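Local coordinates for protein mannan endo-1,6-alpha-mannosidase (Chaetomium thermophilum, PDB 6RY0) that probably cleaves (1->6)-alpha-mannosidic linkages as a family 76 glycosidase and takes part in transferring GPI-anchored glycoproteins into the fungal cell wall, at residues A[45-48]-A[49-52]; A[100-103]-A[104-108]; A[184-188]-A[189-193]. One frame throughout, in Å; residues are numbered along the deposited sequence.

The three contacts lie in series along one family 76 glycosidase chain. Contact 1, where helix 33-48 ends, and contact 2, within helix 99-108, have centres about 14 Å apart and pack directly: Tyr51 CE2 lies 3.5 Å from Val101 CG1, and Met48 CE 4.1 Å from Ile102 CD1. Contact 3, a loop ahead of strand 193-195, is centred about 33 Å from the centre of contact 1 and 29 Å from that of contact 2; its Ile184 side chain is about 7 Å from that of Asp129, a calcium-binding residue whose ion is absent here. The Phe50 side chain is about 11 Å from the calcium ion bound by Asp73 and His385; contact 2 lies away from the calcium sites.

Contact 1 (A[45-48]-A[49-52]); sequences YDMM and LFYK
Leu49 folds back on Tyr45 and Asp46 where helix 33-48 gives way to a type I beta turn, Met48 to Tyr51. Followed outward, the leucine has CB 3.5 Å from Asp46 O, and CG at a similar distance from Tyr45 O. With CG anti to the carbonyl carbon (chi1 -67°), the branch is turned back over the last helical turn. CD1 then meets Tyr45 CE1 at 3.8 Å and also nears Asp46 OD1, while CD2 lies by Tyr45 CE1 and OH; the ring and the leucine branch cross obliquely. The carboxylate of Asp46 is committed elsewhere, in a salt bridge from OD1 to Arg367.

Leu49 N keeps the helical bond to Tyr45 O and has a weak second one to Asp46 O. The next two bonds, from Phe50 N to Met47 O and from Tyr51 N to Met48 O, step back only three residues. Phe50 sets its ring edge at Met47 O. On the inner side, Met48 and Tyr51 lie side by side and pack on helices 76-93 and 99-108, and Tyr51 OH bonds to Gly61 N. The bent thioether chain of Met48 makes a Met-aromatic contact, with SD 3.7 Å from Tyr51 CD2, obliquely to the ring, 4.8 Å from its centroid.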
loop_
_atom_site.group_PDB
_atom_site.type_symbol
_atom_site.label_atom_id
_atom_site.label_comp_id
_atom_site.label_asym_id
_atom_site.label_seq_id
_atom_site.Cartn_x
_atom_site.Cartn_y
_atom_site.Cartn_z
ATOM N N TYR A 45 -2.863 17.564 -8.477
ATOM C CA TYR A 45 -2.054 18.288 -9.460
ATOM C C TYR A 45 -0.596 18.340 -9.009
ATOM O O TYR A 45 0.301 18.020 -9.784
ATOM C CB TYR A 45 -2.670 19.701 -9.642
ATOM C CG TYR A 45 -1.865 20.573 -10.567
ATOM C CD1 TYR A 45 -0.773 21.288 -10.112
ATOM C CD2 TYR A 45 -2.215 20.682 -11.925
ATOM C CE1 TYR A 45 -0.010 22.065 -11.035
ATOM C CE2 TYR A 45 -1.476 21.453 -12.813
ATOM C CZ TYR A 45 -0.377 22.089 -12.368
ATOM O OH TYR A 45 0.403 22.826 -13.228
ATOM N N ASP A 46 -0.339 18.770 -7.777
ATOM C CA ASP A 46 1.036 18.898 -7.322
ATOM C C ASP A 46 1.752 17.567 -7.280
ATOM O O ASP A 46 2.934 17.508 -7.603
ATOM C CB ASP A 46 1.112 19.579 -5.963
ATOM C CG ASP A 46 1.082 21.095 -6.052
ATOM O OD1 ASP A 46 1.047 21.627 -7.185
ATOM O OD2 ASP A 46 1.121 21.762 -4.971
ATOM N N MET A 47 1.082 16.482 -6.921
ATOM C CA MET A 47 1.729 15.180 -6.941
ATOM C C MET A 47 2.054 14.775 -8.393
ATOM O O MET A 47 3.111 14.225 -8.670
ATOM C CB MET A 47 0.823 14.150 -6.258
ATOM C CG MET A 47 1.277 12.707 -6.305
ATOM S SD MET A 47 2.824 12.455 -5.464
ATOM C CE MET A 47 3.465 10.996 -6.254
ATOM N N MET A 48 1.152 15.067 -9.315
ATOM C CA MET A 48 1.342 14.658 -10.697
ATOM C C MET A 48 2.522 15.393 -11.324
ATOM O O MET A 48 3.128 14.858 -12.244
ATOM C CB MET A 48 0.060 14.852 -11.508
ATOM C CG MET A 48 0.018 14.261 -12.913
ATOM S SD MET A 48 0.225 12.456 -12.853
ATOM C CE MET A 48 -1.151 11.537 -12.289
ATOM N N LEU A 49 2.888 16.581 -10.830
ATOM C CA LEU A 49 4.048 17.288 -11.358
ATOM C C LEU A 49 5.334 16.453 -11.218
ATOM O O LEU A 49 6.285 16.643 -11.978
ATOM C CB LEU A 49 4.258 18.632 -10.671
ATOM C CG LEU A 49 3.177 19.676 -10.929
ATOM C CD1 LEU A 49 3.465 20.906 -10.048
ATOM C CD2 LEU A 49 3.116 20.076 -12.390
ATOM N N PHE A 50 5.406 15.560 -10.221
ATOM C CA PHE A 50 6.594 14.731 -10.073
ATOM C C PHE A 50 6.714 13.672 -11.163
ATOM O O PHE A 50 7.800 13.142 -11.394
ATOM C CB PHE A 50 6.573 14.030 -8.712
ATOM C CG PHE A 50 6.752 14.960 -7.547
ATOM C CD1 PHE A 50 8.011 15.335 -7.117
ATOM C CD2 PHE A 50 5.668 15.417 -6.848
ATOM C CE1 PHE A 50 8.171 16.187 -6.040
ATOM C CE2 PHE A 50 5.828 16.288 -5.779
ATOM C CZ PHE A 50 7.081 16.674 -5.379
ATOM N N TYR A 51 5.591 13.291 -11.735
ATOM C CA TYR A 51 5.470 12.149 -12.625
ATOM C C TYR A 51 5.647 12.589 -14.074
ATOM O O TYR A 51 4.954 13.478 -14.533
ATOM C CB TYR A 51 4.104 11.517 -12.440
ATOM C CG TYR A 51 3.841 10.362 -13.361
ATOM C CD1 TYR A 51 4.455 9.135 -13.169
ATOM C CD2 TYR A 51 2.938 10.476 -14.413
ATOM C CE1 TYR A 51 4.200 8.061 -14.022
ATOM C CE2 TYR A 51 2.679 9.417 -15.264
ATOM C CZ TYR A 51 3.313 8.209 -15.065
ATOM O OH TYR A 51 3.078 7.128 -15.859
ATOM N N LYS A 52 6.576 11.941 -14.776
ATOM C CA LYS A 52 6.891 12.258 -16.158
ATOM C C LYS A 52 6.520 11.128 -17.104
ATOM O O LYS A 52 6.748 11.251 -18.305
ATOM C CB LYS A 52 8.411 12.541 -16.284
ATOM C CG LYS A 52 8.982 13.479 -15.230
ATOM C CD LYS A 52 8.273 14.780 -15.245
ATOM C CE LYS A 52 8.943 15.780 -14.316
ATOM N NZ LYS A 52 8.147 17.024 -14.245
#

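Contact 2 (A[100-103]-A[104-108]); sequences HVIM and EGMLH
Met103 and Leu107, one turn apart on helix 99-108, lie side by side and point the same way. In one of the two conformers of Met103, its CG is 3.7 Å from Leu107 CD1; the methionine has CG anti to its own N (chi1 179°), which brings the start of its chain alongside the leucine branch. The second apolar pair crosses at an angle and likewise belongs to one of two conformers of Met106: Ile102 CG2 touches Met106 SD at 3.8 Å, while Met106 CG rests 3.3 Å from Ile102 O. Ile102 and Met106 pack against Met83 of helix 76-93, and in these conformers Met103 and Met106 also reach Trp155 of helix 155-167.

Four backbone bonds run in series, from Glu104, Gly105, Met106 and Leu107 N to the carbonyls of His100, Val101, Ile102 and Met103. The one from Met106 N to Ile102 O is the straightest, with an N-H...O angle of 173°.

A water adds a polar link on another side of the helix. It donates to Val101 O at 2.8 Å and to Glu104 OE1 at 2.7 Å, so that Val101 O accepts from both Gly105 N and the water. The exposed Glu104 side chain also rests on Asn54 and Pro60. The whole is a regular i to i+4 alpha helix of amphipathic character, its apolar side packed onto neighbouring helices of this glycosidase.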
loop_
_atom_site.group_PDB
_atom_site.type_symbol
_atom_site.label_atom_id
_atom_site.label_comp_id
_atom_site.label_asym_id
_atom_site.label_seq_id
_atom_site.Cartn_x
_atom_site.Cartn_y
_atom_site.Cartn_z
ATOM N N HIS A 100 -6.719 8.147 -17.361
ATOM C CA HIS A 100 -6.017 7.621 -18.535
ATOM C C HIS A 100 -4.537 7.424 -18.258
ATOM O O HIS A 100 -3.939 6.420 -18.652
ATOM C CB HIS A 100 -6.262 8.514 -19.775
ATOM C CG HIS A 100 -5.661 9.895 -19.709
ATOM N ND1 HIS A 100 -6.160 10.912 -18.915
ATOM C CD2 HIS A 100 -4.650 10.449 -20.426
ATOM C CE1 HIS A 100 -5.451 12.013 -19.112
ATOM N NE2 HIS A 100 -4.543 11.763 -20.037
ATOM N N VAL A 101 -3.939 8.399 -17.590
ATOM C CA VAL A 101 -2.526 8.334 -17.250
ATOM C C VAL A 101 -2.239 7.143 -16.331
ATOM O O VAL A 101 -1.239 6.434 -16.478
ATOM C CB VAL A 101 -2.100 9.683 -16.544
ATOM C CG1 VAL A 101 -0.714 9.602 -15.969
ATOM C CG2 VAL A 101 -2.239 10.862 -17.498
ATOM N N ILE A 102 -3.131 6.930 -15.374
ATOM C CA ILE A 102 -2.978 5.862 -14.407
ATOM C C ILE A 102 -3.192 4.500 -15.055
ATOM O O ILE A 102 -2.423 3.571 -14.799
ATOM C CB ILE A 102 -3.908 6.129 -13.215
ATOM C CG1 ILE A 102 -3.549 7.466 -12.546
ATOM C CG2 ILE A 102 -3.898 4.950 -12.239
ATOM C CD1 ILE A 102 -2.153 7.593 -11.989
ATOM N N MET A 103 -4.190 4.378 -15.916
ATOM C CA MET A 103 -4.375 3.111 -16.609
ATOM C C MET A 103 -3.123 2.799 -17.423
ATOM O O MET A 103 -2.651 1.648 -17.396
ATOM C CB MET A 103 -5.617 3.125 -17.508
ATOM C CG MET A 103 -5.806 1.822 -18.249
ATOM S SD MET A 103 -7.096 1.869 -19.472
ATOM C CE MET A 103 -8.539 2.074 -18.423
ATOM N N GLU A 104 -2.582 3.777 -18.139
ATOM C CA GLU A 104 -1.379 3.557 -18.942
ATOM C C GLU A 104 -0.214 3.086 -18.076
ATOM O O GLU A 104 0.517 2.147 -18.432
ATOM C CB GLU A 104 -0.991 4.819 -19.713
ATOM C CG GLU A 104 0.300 4.762 -20.537
ATOM C CD GLU A 104 0.775 6.129 -21.061
ATOM O OE1 GLU A 104 0.967 7.108 -20.297
ATOM O OE2 GLU A 104 1.012 6.188 -22.271
ATOM N N GLY A 105 -0.012 3.739 -16.945
ATOM C CA GLY A 105 1.070 3.390 -16.059
ATOM C C GLY A 105 0.924 1.987 -15.479
ATOM O O GLY A 105 1.886 1.204 -15.451
ATOM N N MET A 106 -0.282 1.662 -15.002
ATOM C CA MET A 106 -0.516 0.317 -14.468
ATOM C C MET A 106 -0.293 -0.747 -15.532
ATOM O O MET A 106 0.265 -1.797 -15.223
ATOM C CB MET A 106 -1.908 0.234 -13.858
ATOM C CG MET A 106 -2.071 1.140 -12.623
ATOM S SD MET A 106 -3.723 1.205 -11.899
ATOM C CE MET A 106 -3.897 -0.453 -11.249
ATOM N N LEU A 107 -0.763 -0.526 -16.755
ATOM C CA LEU A 107 -0.635 -1.549 -17.780
ATOM C C LEU A 107 0.794 -1.690 -18.259
ATOM O O LEU A 107 1.197 -2.771 -18.697
ATOM C CB LEU A 107 -1.539 -1.221 -18.941
ATOM C CG LEU A 107 -3.030 -1.414 -18.671
ATOM C CD1 LEU A 107 -3.855 -0.951 -19.844
ATOM C CD2 LEU A 107 -3.359 -2.858 -18.335
ATOM N N HIS A 108 1.587 -0.626 -18.221
ATOM C CA HIS A 108 2.930 -0.699 -18.770
ATOM C C HIS A 108 3.828 -1.614 -17.968
ATOM O O HIS A 108 4.772 -2.172 -18.509
ATOM C CB HIS A 108 3.545 0.704 -18.847
ATOM C CG HIS A 108 4.771 0.766 -19.684
ATOM N ND1 HIS A 108 4.715 0.896 -21.050
ATOM C CD2 HIS A 108 6.086 0.696 -19.363
ATOM C CE1 HIS A 108 5.942 0.916 -21.531
ATOM N NE2 HIS A 108 6.794 0.797 -20.533
HETATM O O HOH W 1 1.166 7.249 -17.622
#

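Contact 3 (A[184-188]-A[189-193]); sequences IPPTN and AGYNY
Tyr191 lays one ring face on Pro186 in a CH-pi contact that closes a loop of successive beta turns: type I from Pro185 to Asn188, type II from Asn188 to Tyr191, and type I from Gly190 to Tyr193. Pro186 CA sits over the centre of the ring, 3.4 Å from its centroid and only 7° off the normal. The two side chains point the same way, so the pyrrolidine runs along the ring to its phenolic end: Pro186 CB and CG both lie 3.8 Å from Tyr191 CZ. Tyr191 CG stands anti to the backbone N (chi1 -173°), an orientation that swings the ring back across the first turn. The carbonyl oxygens of Pro185 and Ile184 approach it obliquely, at CD1 and CE1. Phe435 touches both the proline and the tyrosine.

Shortening Tyr191 to an alanine would probably strip the ring from Pro186 CA and open a gap beside the proline, leaving the first turn less packed. The turns themselves are held by backbone bonds, Asn188 N to Pro185 O and Tyr193 N to Gly190 O. Gly190 takes a positive phi of 102°, where a side chain would jam against the preceding carbonyl oxygen. Asn188 sends its amide away from the ring, ND2 bonding to Gln183 OE1 and Thr122 O. Its backbone oxygen closes the type II turn, accepting from Tyr191 N at 3.1 Å.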
loop_
_atom_site.group_PDB
_atom_site.type_symbol
_atom_site.label_atom_id
_atom_site.label_comp_id
_atom_site.label_asym_id
_atom_site.label_seq_id
_atom_site.Cartn_x
_atom_site.Cartn_y
_atom_site.Cartn_z
ATOM N N ILE A 184 12.319 -12.153 -4.174
ATOM C CA ILE A 184 11.926 -13.232 -5.056
ATOM C C ILE A 184 13.128 -13.994 -5.607
ATOM O O ILE A 184 13.204 -15.200 -5.490
ATOM C CB ILE A 184 10.917 -12.739 -6.146
ATOM C CG1 ILE A 184 9.615 -12.312 -5.477
ATOM C CG2 ILE A 184 10.689 -13.821 -7.193
ATOM C CD1 ILE A 184 8.770 -11.411 -6.331
ATOM N N PRO A 185 14.113 -13.289 -6.184
ATOM C CA PRO A 185 15.287 -14.015 -6.694
ATOM C C PRO A 185 16.209 -14.502 -5.553
ATOM O O PRO A 185 16.595 -13.697 -4.689
ATOM C CB PRO A 185 16.002 -12.959 -7.572
ATOM C CG PRO A 185 14.997 -11.872 -7.800
ATOM C CD PRO A 185 14.182 -11.857 -6.533
ATOM N N PRO A 186 16.580 -15.802 -5.545
ATOM C CA PRO A 186 17.428 -16.282 -4.444
ATOM C C PRO A 186 18.770 -15.583 -4.331
ATOM O O PRO A 186 19.365 -15.590 -3.261
ATOM C CB PRO A 186 17.607 -17.774 -4.760
ATOM C CG PRO A 186 16.350 -18.136 -5.400
ATOM C CD PRO A 186 16.056 -16.942 -6.318
ATOM N N THR A 187 19.237 -14.991 -5.425
ATOM C CA THR A 187 20.492 -14.257 -5.412
ATOM C C THR A 187 20.356 -12.760 -5.064
ATOM O O THR A 187 21.364 -12.064 -4.988
ATOM C CB THR A 187 21.223 -14.402 -6.770
ATOM O OG1 THR A 187 20.351 -14.001 -7.828
ATOM C CG2 THR A 187 21.629 -15.853 -7.006
ATOM N N ASN A 188 19.143 -12.258 -4.827
ATOM C CA ASN A 188 18.996 -10.853 -4.438
ATOM C C ASN A 188 19.364 -10.685 -2.969
ATOM O O ASN A 188 18.966 -11.503 -2.131
ATOM C CB ASN A 188 17.555 -10.360 -4.599
ATOM C CG ASN A 188 17.268 -9.759 -5.961
ATOM O OD1 ASN A 188 17.999 -9.978 -6.921
ATOM N ND2 ASN A 188 16.147 -9.043 -6.058
ATOM N N ALA A 189 20.083 -9.618 -2.635
ATOM C CA ALA A 189 20.359 -9.319 -1.236
ATOM C C ALA A 189 19.037 -9.192 -0.496
ATOM O O ALA A 189 18.111 -8.535 -0.963
ATOM C CB ALA A 189 21.173 -8.030 -1.110
ATOM N N GLY A 190 18.954 -9.853 0.644
ATOM C CA GLY A 190 17.739 -9.818 1.427
ATOM C C GLY A 190 16.869 -11.060 1.289
ATOM O O GLY A 190 15.834 -11.154 1.942
ATOM N N TYR A 191 17.294 -12.017 0.463
ATOM C CA TYR A 191 16.545 -13.261 0.320
ATOM C C TYR A 191 16.490 -14.030 1.641
ATOM O O TYR A 191 15.569 -14.798 1.866
ATOM C CB TYR A 191 17.172 -14.123 -0.759
ATOM C CG TYR A 191 16.398 -15.376 -1.135
ATOM C CD1 TYR A 191 15.222 -15.310 -1.891
ATOM C CD2 TYR A 191 16.873 -16.621 -0.779
ATOM C CE1 TYR A 191 14.550 -16.469 -2.274
ATOM C CE2 TYR A 191 16.214 -17.770 -1.152
ATOM C CZ TYR A 191 15.056 -17.695 -1.900
ATOM O OH TYR A 191 14.414 -18.870 -2.266
ATOM N N ASN A 192 17.470 -13.809 2.516
ATOM C CA ASN A 192 17.505 -14.443 3.825
ATOM C C ASN A 192 16.656 -13.754 4.897
ATOM O O ASN A 192 16.613 -14.228 6.022
ATOM C CB ASN A 192 18.956 -14.534 4.317
ATOM C CG ASN A 192 19.587 -13.166 4.595
ATOM O OD1 ASN A 192 19.238 -12.160 4.013
ATOM N ND2 ASN A 192 20.547 -13.143 5.496
ATOM N N TYR A 193 15.978 -12.664 4.548
ATOM C CA TYR A 193 15.160 -11.919 5.494
ATOM C C TYR A 193 13.691 -12.236 5.226
ATOM O O TYR A 193 13.172 -11.946 4.149
ATOM C CB TYR A 193 15.422 -10.426 5.321
ATOM C CG TYR A 193 14.873 -9.496 6.383
ATOM C CD1 TYR A 193 15.117 -9.717 7.731
ATOM C CD2 TYR A 193 14.194 -8.324 6.041
ATOM C CE1 TYR A 193 14.658 -8.823 8.701
ATOM C CE2 TYR A 193 13.744 -7.434 7.011
ATOM C CZ TYR A 193 13.992 -7.682 8.338
ATOM O OH TYR A 193 13.574 -6.825 9.337
#